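Local atomic coordinates of GTP cyclohydrolase 1 type 2 homolog (Staphylococcus aureus subsp. aureus, PDB entry 3LNL), a protein that is of unknown function but belongs to the NIF3 family, binds zinc at a dinuclear centre and assembles into a capped, toroid-shaped hexamer. Residues Thr12-His17 with Met345-Ile350; Ala117-Leu122 with Ser263-Pro268; Gln132-Lys137 with Glu233-Ser238. The protein carries 2 engineered substitutions. All blocks are in the same frame, centred on the assembly; numbering follows the deposited sequence.

The three contacts are nested along the chain: interaction 1 joins helix 7-17 to helix 336-350 near the two ends, interaction 2 lies inside the loop it closes, and interaction 3 lies inside the loop closed by interaction 2. Interactions 1 and 2 are helix and helix-end contacts of the NIF3 part, with centres about 26 Å apart. Interaction 3 is antiparallel pairing of strands 125-142 and 229-238 at the base of the PII-like insertion; its centre is about 26 Å from that of interaction 1 and about 36 Å from that of interaction 2. Helix 112-119 runs on into strand 125-142, so the first segments of interactions 2 and 3 lie on consecutive elements. This order is consistent with a PII-like domain inserted between the two NIF3 domains.

Interaction 1. Residues Thr12-His17 with Met345-Ile350; sequences TLLDHH and MNWFNI
The imidazole of His17 lies flat on the indole of Trp347, the two planes only 1° from parallel and the His17 ring centroid 3.5 Å from that of the Trp347 five-membered ring. In both residues the first torsion sets CG beside the backbone N (chi1 -66° for His17, -57° for Trp347), which carries the two rings toward each other across the gap so that they overlap from opposite ends. The imidazole covers the pyrrole part of the indole, while His17 CB sits over the six-membered ring of Trp347, 3.7 Å from its centroid, in a CH-pi contact. The opposite face of the imidazole is covered by CD2 of the neighbouring His16 ring.

Apolar contacts flank the stack. Leu13 CD2 meets the edge of the Phe348 ring in its plane, 3.6 Å from Phe348 CD2, and also touches Trp347 CB. Leu14 CD2 reaches the rim of the indole at 4.0 Å from Trp347 CZ3. Beyond the two segments, Phe348 packs on Met5, Ile353 and Val357 of strand 357-359, and Leu14 on Phe20.

The polar link is through water. A molecule at the imidazole edge, in the ring plane, is 2.8 Å from His17 NE2 and donates a longer bond of 3.3 Å to Trp347 O.

No direct hydrogen bond joins the segments. The axes of segments 12-17 and 345-350 come no closer than 11.2 Å, and long side chains, chiefly the indole, bridge them. Contacts on both faces, the Trp347 stack and His16 CD2, with water at the edge, probably limit the turning of the imidazole.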
loop_
_atom_site.group_PDB
_atom_site.type_symbol
_atom_site.label_atom_id
_atom_site.label_comp_id
_atom_site.label_asym_id
_atom_site.label_seq_id
_atom_site.Cartn_x
_atom_site.Cartn_y
_atom_site.Cartn_z
ATOM N N THR B 12 -31.388 -18.238 8.597
ATOM C CA THR B 12 -32.052 -18.082 7.294
ATOM C C THR B 12 -33.128 -16.992 7.347
ATOM O O THR B 12 -33.248 -16.181 6.435
ATOM C CB THR B 12 -32.686 -19.419 6.828
ATOM O OG1 THR B 12 -31.668 -20.431 6.790
ATOM C CG2 THR B 12 -33.323 -19.265 5.470
ATOM N N LEU B 13 -33.905 -16.958 8.417
ATOM C CA LEU B 13 -34.950 -15.953 8.549
ATOM C C LEU B 13 -34.353 -14.562 8.691
ATOM O O LEU B 13 -34.769 -13.633 8.008
ATOM C CB LEU B 13 -35.841 -16.294 9.746
ATOM C CG LEU B 13 -37.059 -15.389 10.021
ATOM C CD1 LEU B 13 -37.932 -15.323 8.760
ATOM C CD2 LEU B 13 -37.849 -15.972 11.199
ATOM N N LEU B 14 -33.335 -14.433 9.548
ATOM C CA LEU B 14 -32.651 -13.159 9.766
ATOM C C LEU B 14 -32.062 -12.624 8.477
ATOM O O LEU B 14 -32.214 -11.436 8.138
ATOM C CB LEU B 14 -31.538 -13.301 10.785
ATOM C CG LEU B 14 -32.033 -13.636 12.193
ATOM C CD1 LEU B 14 -30.870 -13.726 13.222
ATOM C CD2 LEU B 14 -33.113 -12.627 12.659
ATOM N N ASP B 15 -31.408 -13.523 7.756
ATOM C CA ASP B 15 -30.789 -13.178 6.516
ATOM C C ASP B 15 -31.795 -12.773 5.403
ATOM O O ASP B 15 -31.514 -11.905 4.557
ATOM C CB ASP B 15 -29.932 -14.353 6.042
ATOM C CG ASP B 15 -29.173 -14.012 4.812
ATOM O OD1 ASP B 15 -28.423 -13.044 4.779
ATOM O OD2 ASP B 15 -29.335 -14.723 3.840
ATOM N N HIS B 16 -32.972 -13.386 5.429
ATOM C CA HIS B 16 -34.022 -13.031 4.488
ATOM C C HIS B 16 -34.404 -11.552 4.666
ATOM O O HIS B 16 -34.470 -10.813 3.704
ATOM C CB HIS B 16 -35.229 -13.957 4.667
ATOM C CG HIS B 16 -36.377 -13.622 3.777
ATOM N ND1 HIS B 16 -36.386 -13.928 2.439
ATOM C CD2 HIS B 16 -37.525 -12.947 4.019
ATOM C CE1 HIS B 16 -37.499 -13.470 1.893
ATOM N NE2 HIS B 16 -38.200 -12.853 2.828
ATOM N N HIS B 17 -34.625 -11.123 5.907
ATOM C CA HIS B 17 -35.117 -9.788 6.149
ATOM C C HIS B 17 -34.031 -8.734 6.277
ATOM O O HIS B 17 -34.290 -7.569 5.971
ATOM C CB HIS B 17 -36.028 -9.780 7.382
ATOM C CG HIS B 17 -37.294 -10.562 7.215
ATOM N ND1 HIS B 17 -38.382 -10.092 6.504
ATOM C CD2 HIS B 17 -37.660 -11.778 7.700
ATOM C CE1 HIS B 17 -39.355 -10.994 6.546
ATOM N NE2 HIS B 17 -38.939 -12.029 7.259
ATOM N N MET B 345 -40.475 -10.513 16.359
ATOM C CA MET B 345 -41.798 -10.996 16.752
ATOM C C MET B 345 -42.735 -11.052 15.551
ATOM O O MET B 345 -43.504 -12.001 15.395
ATOM C CB MET B 345 -42.398 -10.095 17.822
ATOM C CG MET B 345 -41.709 -10.227 19.145
ATOM S SD MET B 345 -42.627 -9.515 20.510
ATOM C CE MET B 345 -43.136 -7.890 19.865
ATOM N N ASN B 346 -42.655 -10.031 14.711
ATOM C CA ASN B 346 -43.450 -9.977 13.486
ATOM C C ASN B 346 -43.039 -11.050 12.485
ATOM O O ASN B 346 -43.895 -11.745 11.918
ATOM C CB ASN B 346 -43.317 -8.606 12.807
ATOM C CG ASN B 346 -44.197 -8.507 11.579
ATOM O OD1 ASN B 346 -45.375 -8.916 11.623
ATOM N ND2 ASN B 346 -43.634 -8.034 10.451
ATOM N N TRP B 347 -41.730 -11.185 12.256
ATOM C CA TRP B 347 -41.245 -12.229 11.343
ATOM C C TRP B 347 -41.640 -13.628 11.837
ATOM O O TRP B 347 -42.028 -14.516 11.029
ATOM C CB TRP B 347 -39.726 -12.159 11.159
ATOM C CG TRP B 347 -39.252 -10.863 10.665
ATOM C CD1 TRP B 347 -39.948 -9.969 9.886
ATOM C CD2 TRP B 347 -37.957 -10.277 10.895
ATOM N NE1 TRP B 347 -39.165 -8.848 9.668
ATOM C CE2 TRP B 347 -37.943 -9.021 10.252
ATOM C CE3 TRP B 347 -36.824 -10.683 11.599
ATOM C CZ2 TRP B 347 -36.839 -8.177 10.287
ATOM C CZ3 TRP B 347 -35.735 -9.845 11.652
ATOM C CH2 TRP B 347 -35.747 -8.596 10.984
ATOM N N PHE B 348 -41.567 -13.831 13.155
ATOM C CA PHE B 348 -41.956 -15.102 13.733
ATOM C C PHE B 348 -43.477 -15.346 13.589
ATOM O O PHE B 348 -43.883 -16.471 13.396
ATOM C CB PHE B 348 -41.607 -15.184 15.219
ATOM C CG PHE B 348 -40.144 -15.509 15.540
ATOM C CD1 PHE B 348 -39.725 -15.498 16.884
ATOM C CD2 PHE B 348 -39.208 -15.817 14.552
ATOM C CE1 PHE B 348 -38.393 -15.795 17.226
ATOM C CE2 PHE B 348 -37.868 -16.108 14.878
ATOM C CZ PHE B 348 -37.462 -16.079 16.214
ATOM N N ASN B 349 -44.283 -14.296 13.743
ATOM C CA ASN B 349 -45.725 -14.409 13.577
ATOM C C ASN B 349 -46.025 -14.914 12.165
ATOM O O ASN B 349 -46.666 -15.923 11.993
ATOM C CB ASN B 349 -46.433 -13.082 13.811
ATOM C CG ASN B 349 -47.938 -13.200 13.572
ATOM O OD1 ASN B 349 -48.603 -13.917 14.303
ATOM N ND2 ASN B 349 -48.469 -12.509 12.558
ATOM N N ILE B 350 -45.478 -14.242 11.171
ATOM C CA ILE B 350 -45.608 -14.681 9.791
ATOM C C ILE B 350 -45.272 -16.155 9.628
ATOM O O ILE B 350 -45.966 -16.852 8.949
ATOM C CB ILE B 350 -44.722 -13.870 8.819
ATOM C CG1 ILE B 350 -45.046 -12.400 8.892
ATOM C CG2 ILE B 350 -44.885 -14.399 7.373
ATOM C CD1 ILE B 350 -46.395 -11.996 8.468
HETATM O O HOH W 1 -40.931 -13.817 8.022
#

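Interaction 2. Residues Ala117-Leu122 with Ser263-Pro268; sequences AKVMGL and SKLNIP. Engineered in segment 117-122: Val119 (natural residue Ala).
Helices 112-119 and 254-264 meet through their C-terminal ends, Met120 and Lys264 having the closest CA atoms at 6.2 Å, and each segment leaves its helix through a Schellman motif, with positive phi at Gly121 (77°) and Asn266 (53°). Across this junction Lys264 lays its extended side chain over the carbonyls of Val119 and Met120. Lys264 CD passes 3.5 Å from Val119 O, and Lys264 NZ donates a 3.2 Å hydrogen bond to Met120 O. The ammonium approaches from above the carbonyl plane, 56° out of it, so it is not aligned with a lone pair. The same NZ forms a salt bridge with Asp260, one turn earlier on its own helix, and the lysine is thus held at both sides of the junction.

Beneath it the contact is apolar. Leu265 divides its two methyls between neighbours: Leu265 CD2 lies 3.7 Å from CG1 of Val119, an engineered residue, while Leu265 CD1 lies 3.9 Å from Met120 CE. Met120 also packs on Ile285 of strand 279-285, and Leu265 on Val335.

A lysine bound to a carbonyl at a helix C-terminus would be expected to be favourable, the ammonium facing the negative end of the helix dipole. Here two Schellman-terminated helices are joined in the NIF3 part of the chain, where the Leu265 side chain lies about 9 Å from that of the zinc ligand Glu333.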
loop_
_atom_site.group_PDB
_atom_site.type_symbol
_atom_site.label_atom_id
_atom_site.label_comp_id
_atom_site.label_asym_id
_atom_site.label_seq_id
_atom_site.Cartn_x
_atom_site.Cartn_y
_atom_site.Cartn_z
ATOM N N ALA B 117 -35.200 7.476 13.715
ATOM C CA ALA B 117 -36.111 8.478 13.171
ATOM C C ALA B 117 -37.528 8.340 13.727
ATOM O O ALA B 117 -38.157 9.339 14.137
ATOM C CB ALA B 117 -36.118 8.423 11.620
ATOM N N LYS B 118 -37.993 7.110 13.816
ATOM C CA LYS B 118 -39.309 6.811 14.379
ATOM C C LYS B 118 -39.387 7.215 15.839
ATOM O O LYS B 118 -40.323 7.875 16.226
ATOM C CB LYS B 118 -39.653 5.319 14.191
ATOM C CG LYS B 118 -40.070 4.950 12.756
ATOM C CD LYS B 118 -41.424 5.572 12.398
ATOM C CE LYS B 118 -42.015 5.033 11.089
ATOM N NZ LYS B 118 -43.060 6.000 10.574
ATOM N N VAL B 119 -38.358 6.901 16.635
ATOM C CA VAL B 119 -38.367 7.289 18.046
ATOM C C VAL B 119 -38.312 8.819 18.231
ATOM O O VAL B 119 -38.841 9.373 19.179
ATOM C CB VAL B 119 -37.229 6.625 18.820
ATOM C CG1 VAL B 119 -37.268 7.068 20.293
ATOM C CG2 VAL B 119 -37.344 5.199 18.721
ATOM N N MET B 120 -37.706 9.502 17.281
ATOM C CA MET B 120 -37.710 10.961 17.259
ATOM C C MET B 120 -38.983 11.604 16.759
ATOM O O MET B 120 -39.098 12.826 16.820
ATOM C CB MET B 120 -36.541 11.460 16.427
ATOM C CG MET B 120 -35.208 11.120 17.018
ATOM S SD MET B 120 -33.916 11.620 15.899
ATOM C CE MET B 120 -32.494 10.673 16.490
ATOM N N GLY B 121 -39.931 10.795 16.294
ATOM C CA GLY B 121 -41.215 11.302 15.801
ATOM C C GLY B 121 -41.171 11.924 14.432
ATOM O O GLY B 121 -42.015 12.728 14.114
ATOM N N LEU B 122 -40.180 11.551 13.623
ATOM C CA LEU B 122 -39.972 12.196 12.329
ATOM C C LEU B 122 -40.852 11.570 11.275
ATOM O O LEU B 122 -41.362 10.458 11.466
ATOM C CB LEU B 122 -38.526 12.132 11.889
ATOM C CG LEU B 122 -37.526 12.642 12.934
ATOM C CD1 LEU B 122 -36.089 12.520 12.428
ATOM C CD2 LEU B 122 -37.870 14.076 13.404
ATOM N N SER B 263 -35.096 14.207 25.175
ATOM C CA SER B 263 -36.212 13.694 25.925
ATOM C C SER B 263 -36.777 12.377 25.358
ATOM O O SER B 263 -36.964 11.384 26.082
ATOM C CB SER B 263 -37.287 14.811 26.012
ATOM O OG SER B 263 -38.424 14.332 26.621
ATOM N N LYS B 264 -36.972 12.323 24.055
ATOM C CA LYS B 264 -37.587 11.151 23.433
ATOM C C LYS B 264 -36.714 9.899 23.558
ATOM O O LYS B 264 -37.236 8.805 23.731
ATOM C CB LYS B 264 -37.883 11.400 21.953
ATOM C CG LYS B 264 -39.121 12.248 21.755
ATOM C CD LYS B 264 -39.451 12.584 20.307
ATOM C CE LYS B 264 -40.788 13.386 20.288
ATOM N NZ LYS B 264 -40.832 14.234 19.077
ATOM N N LEU B 265 -35.398 10.064 23.451
ATOM C CA LEU B 265 -34.485 8.950 23.595
ATOM C C LEU B 265 -33.918 8.758 25.023
ATOM O O LEU B 265 -33.044 7.897 25.212
ATOM C CB LEU B 265 -33.313 9.093 22.598
ATOM C CG LEU B 265 -33.652 8.816 21.124
ATOM C CD1 LEU B 265 -32.671 9.509 20.174
ATOM C CD2 LEU B 265 -33.608 7.339 20.874
ATOM N N ASN B 266 -34.367 9.575 25.971
ATOM C CA ASN B 266 -33.937 9.553 27.373
ATOM C C ASN B 266 -32.407 9.622 27.517
ATOM O O ASN B 266 -31.768 8.807 28.197
ATOM C CB ASN B 266 -34.472 8.275 28.030
ATOM C CG ASN B 266 -34.463 8.351 29.525
ATOM O OD1 ASN B 266 -34.638 9.413 30.111
ATOM N ND2 ASN B 266 -34.275 7.197 30.172
ATOM N N ILE B 267 -31.827 10.618 26.874
ATOM C CA ILE B 267 -30.411 10.757 26.851
ATOM C C ILE B 267 -30.018 11.659 27.997
ATOM O O ILE B 267 -30.654 12.736 28.180
ATOM C CB ILE B 267 -29.944 11.355 25.491
ATOM C CG1 ILE B 267 -30.634 10.655 24.323
ATOM C CG2 ILE B 267 -28.399 11.247 25.353
ATOM C CD1 ILE B 267 -30.277 11.346 22.937
ATOM N N PRO B 268 -28.976 11.279 28.769
ATOM C CA PRO B 268 -28.582 12.106 29.916
ATOM C C PRO B 268 -28.005 13.461 29.542
ATOM O O PRO B 268 -28.200 14.432 30.250
ATOM C CB PRO B 268 -27.511 11.242 30.639
ATOM C CG PRO B 268 -27.862 9.839 30.270
ATOM C CD PRO B 268 -28.338 9.944 28.819
#

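Interaction 3. Residues Gln132-Lys137 with Glu233-Ser238; sequences QDVYYK and EIKQTS
One face of the Tyr135 ring is covered by the Gln236 amide, with Gln236 CD 3.5 Å above the ring plane and displaced toward its rim, while Ile234 O lies in plane at the ring edge. Ring and amide planes are 36° apart, and the extended glutamine crosses the tyrosine at about a right angle, placing Gln236 OE1 3.3 Å from Tyr135 CE2. These residues belong to an antiparallel strand pair, part of the sheet of the PII-like insertion near its junction with the NIF3 domains, where strand 125-142 also pairs with strand 197-207.

Asp133 with Gln236 and Tyr135 with Ile234 are hydrogen-bonded pairs. The bond from Tyr135 N to Ile234 O is short, at 2.7 Å, whereas Ile234 N approaches Tyr135 O from 44° out of the carbonyl plane. Val134, Lys235, Tyr136 and Glu233 occupy the sheet face opposite Tyr135. There Val134 CG1, anti to the backbone N (chi1 -180°), touches Glu233 CG at 3.6 Å, and Val134 CG2 rests against Lys235 CE. The Tyr136 ring meets the Glu233 backbone obliquely, Tyr136 CD2 nearest to Glu233 N.

The strand pair also meets a second subunit of the hexamer: Lys137 forms a salt bridge with Asp230 of that subunit, and Thr237 OG1 hydrogen-bonds Glu215 of that second subunit. Ser238 OG accepts a hydrogen bond from Tyr240 N, and a water that donates to Asp133 OD2 at 2.7 Å also bonds Ser238 OG at 3.0 Å.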
loop_
_atom_site.group_PDB
_atom_site.type_symbol
_atom_site.label_atom_id
_atom_site.label_comp_id
_atom_site.label_asym_id
_atom_site.label_seq_id
_atom_site.Cartn_x
_atom_site.Cartn_y
_atom_site.Cartn_z
ATOM N N GLN B 132 -25.121 0.088 -4.299
ATOM C CA GLN B 132 -25.396 -0.227 -5.713
ATOM C C GLN B 132 -25.287 -1.730 -5.850
ATOM O O GLN B 132 -24.328 -2.331 -5.392
ATOM C CB GLN B 132 -24.426 0.463 -6.686
ATOM C CG GLN B 132 -24.582 1.988 -6.764
ATOM C CD GLN B 132 -25.798 2.445 -7.578
ATOM O OE1 GLN B 132 -26.128 1.870 -8.623
ATOM N NE2 GLN B 132 -26.469 3.485 -7.097
ATOM N N ASP B 133 -26.299 -2.332 -6.439
ATOM C CA ASP B 133 -26.297 -3.761 -6.665
ATOM C C ASP B 133 -26.058 -4.033 -8.134
ATOM O O ASP B 133 -26.590 -3.342 -8.987
ATOM C CB ASP B 133 -27.623 -4.362 -6.196
ATOM C CG ASP B 133 -27.916 -4.046 -4.718
ATOM O OD1 ASP B 133 -27.004 -4.179 -3.865
ATOM O OD2 ASP B 133 -29.063 -3.654 -4.423
ATOM N N VAL B 134 -25.231 -5.033 -8.401
ATOM C CA VAL B 134 -24.880 -5.415 -9.750
ATOM C C VAL B 134 -25.822 -6.499 -10.240
ATOM O O VAL B 134 -26.042 -7.496 -9.554
ATOM C CB VAL B 134 -23.440 -5.920 -9.819
ATOM C CG1 VAL B 134 -23.088 -6.312 -11.251
ATOM C CG2 VAL B 134 -22.490 -4.857 -9.276
ATOM N N TYR B 135 -26.417 -6.254 -11.401
ATOM C CA TYR B 135 -27.261 -7.221 -12.106
ATOM C C TYR B 135 -26.689 -7.398 -13.514
ATOM O O TYR B 135 -25.770 -6.681 -13.909
ATOM C CB TYR B 135 -28.689 -6.694 -12.246
ATOM C CG TYR B 135 -29.381 -6.427 -10.944
ATOM C CD1 TYR B 135 -30.307 -7.325 -10.415
ATOM C CD2 TYR B 135 -29.117 -5.261 -10.239
ATOM C CE1 TYR B 135 -30.948 -7.068 -9.193
ATOM C CE2 TYR B 135 -29.752 -4.991 -9.033
ATOM C CZ TYR B 135 -30.656 -5.894 -8.505
ATOM O OH TYR B 135 -31.256 -5.580 -7.293
ATOM N N TYR B 136 -27.254 -8.328 -14.284
ATOM C CA TYR B 136 -26.940 -8.439 -15.710
ATOM C C TYR B 136 -28.195 -8.486 -16.540
ATOM O O TYR B 136 -29.163 -9.178 -16.191
ATOM C CB TYR B 136 -26.127 -9.689 -16.015
ATOM C CG TYR B 136 -24.745 -9.640 -15.464
ATOM C CD1 TYR B 136 -24.432 -10.275 -14.279
ATOM C CD2 TYR B 136 -23.742 -8.944 -16.129
ATOM C CE1 TYR B 136 -23.153 -10.222 -13.763
ATOM C CE2 TYR B 136 -22.460 -8.881 -15.618
ATOM C CZ TYR B 136 -22.172 -9.526 -14.439
ATOM O OH TYR B 136 -20.891 -9.474 -13.925
ATOM N N LYS B 137 -28.181 -7.762 -17.650
ATOM C CA LYS B 137 -29.186 -7.975 -18.677
ATOM C C LYS B 137 -28.624 -9.030 -19.632
ATOM O O LYS B 137 -27.614 -8.804 -20.290
ATOM C CB LYS B 137 -29.537 -6.692 -19.401
ATOM C CG LYS B 137 -30.901 -6.726 -20.071
ATOM C CD LYS B 137 -31.174 -5.353 -20.730
ATOM C CE LYS B 137 -32.526 -4.780 -20.309
ATOM N NZ LYS B 137 -32.555 -3.301 -20.640
ATOM N N GLU B 233 -23.631 -5.852 -17.781
ATOM C CA GLU B 233 -23.693 -5.364 -16.414
ATOM C C GLU B 233 -24.608 -4.137 -16.286
ATOM O O GLU B 233 -24.499 -3.190 -17.063
ATOM C CB GLU B 233 -22.305 -5.027 -15.900
ATOM C CG GLU B 233 -22.319 -4.681 -14.416
ATOM C CD GLU B 233 -21.063 -3.972 -14.001
ATOM O OE1 GLU B 233 -21.083 -2.713 -13.927
ATOM O OE2 GLU B 233 -20.055 -4.686 -13.818
ATOM N N ILE B 234 -25.536 -4.215 -15.333
ATOM C CA ILE B 234 -26.449 -3.133 -14.969
ATOM C C ILE B 234 -26.281 -2.887 -13.474
ATOM O O ILE B 234 -26.326 -3.834 -12.684
ATOM C CB ILE B 234 -27.927 -3.546 -15.186
ATOM C CG1 ILE B 234 -28.209 -3.808 -16.653
ATOM C CG2 ILE B 234 -28.884 -2.482 -14.680
ATOM C CD1 ILE B 234 -28.058 -2.575 -17.524
ATOM N N LYS B 235 -26.099 -1.634 -13.074
ATOM C CA LYS B 235 -26.112 -1.294 -11.676
ATOM C C LYS B 235 -27.431 -0.623 -11.370
ATOM O O LYS B 235 -27.928 0.194 -12.156
ATOM C CB LYS B 235 -24.932 -0.433 -11.308
ATOM C CG LYS B 235 -23.622 -1.212 -11.373
ATOM C CD LYS B 235 -22.403 -0.382 -10.977
ATOM C CE LYS B 235 -21.221 -1.320 -10.669
ATOM N NZ LYS B 235 -19.967 -0.640 -10.239
ATOM N N GLN B 236 -28.004 -1.017 -10.240
ATOM C CA GLN B 236 -29.244 -0.448 -9.729
ATOM C C GLN B 236 -29.019 0.064 -8.332
ATOM O O GLN B 236 -28.276 -0.534 -7.570
ATOM C CB GLN B 236 -30.328 -1.518 -9.631
ATOM C CG GLN B 236 -30.699 -2.177 -10.935
ATOM C CD GLN B 236 -31.987 -2.974 -10.806
ATOM O OE1 GLN B 236 -32.480 -3.197 -9.705
ATOM N NE2 GLN B 236 -32.538 -3.384 -11.930
ATOM N N THR B 237 -29.710 1.143 -7.991
ATOM C CA THR B 237 -29.672 1.696 -6.670
ATOM C C THR B 237 -30.370 0.761 -5.718
ATOM O O THR B 237 -31.486 0.346 -5.954
ATOM C CB THR B 237 -30.320 3.078 -6.634
ATOM O OG1 THR B 237 -29.673 3.889 -7.618
ATOM C CG2 THR B 237 -30.161 3.703 -5.253
ATOM N N SER B 238 -29.682 0.421 -4.638
ATOM C CA SER B 238 -30.175 -0.543 -3.692
ATOM C C SER B 238 -31.221 0.123 -2.805
ATOM O O SER B 238 -31.233 1.335 -2.654
ATOM C CB SER B 238 -29.019 -0.969 -2.760
ATOM O OG SER B 238 -29.488 -1.924 -1.855
HETATM O O HOH W 2 -31.380 -3.888 -3.070
#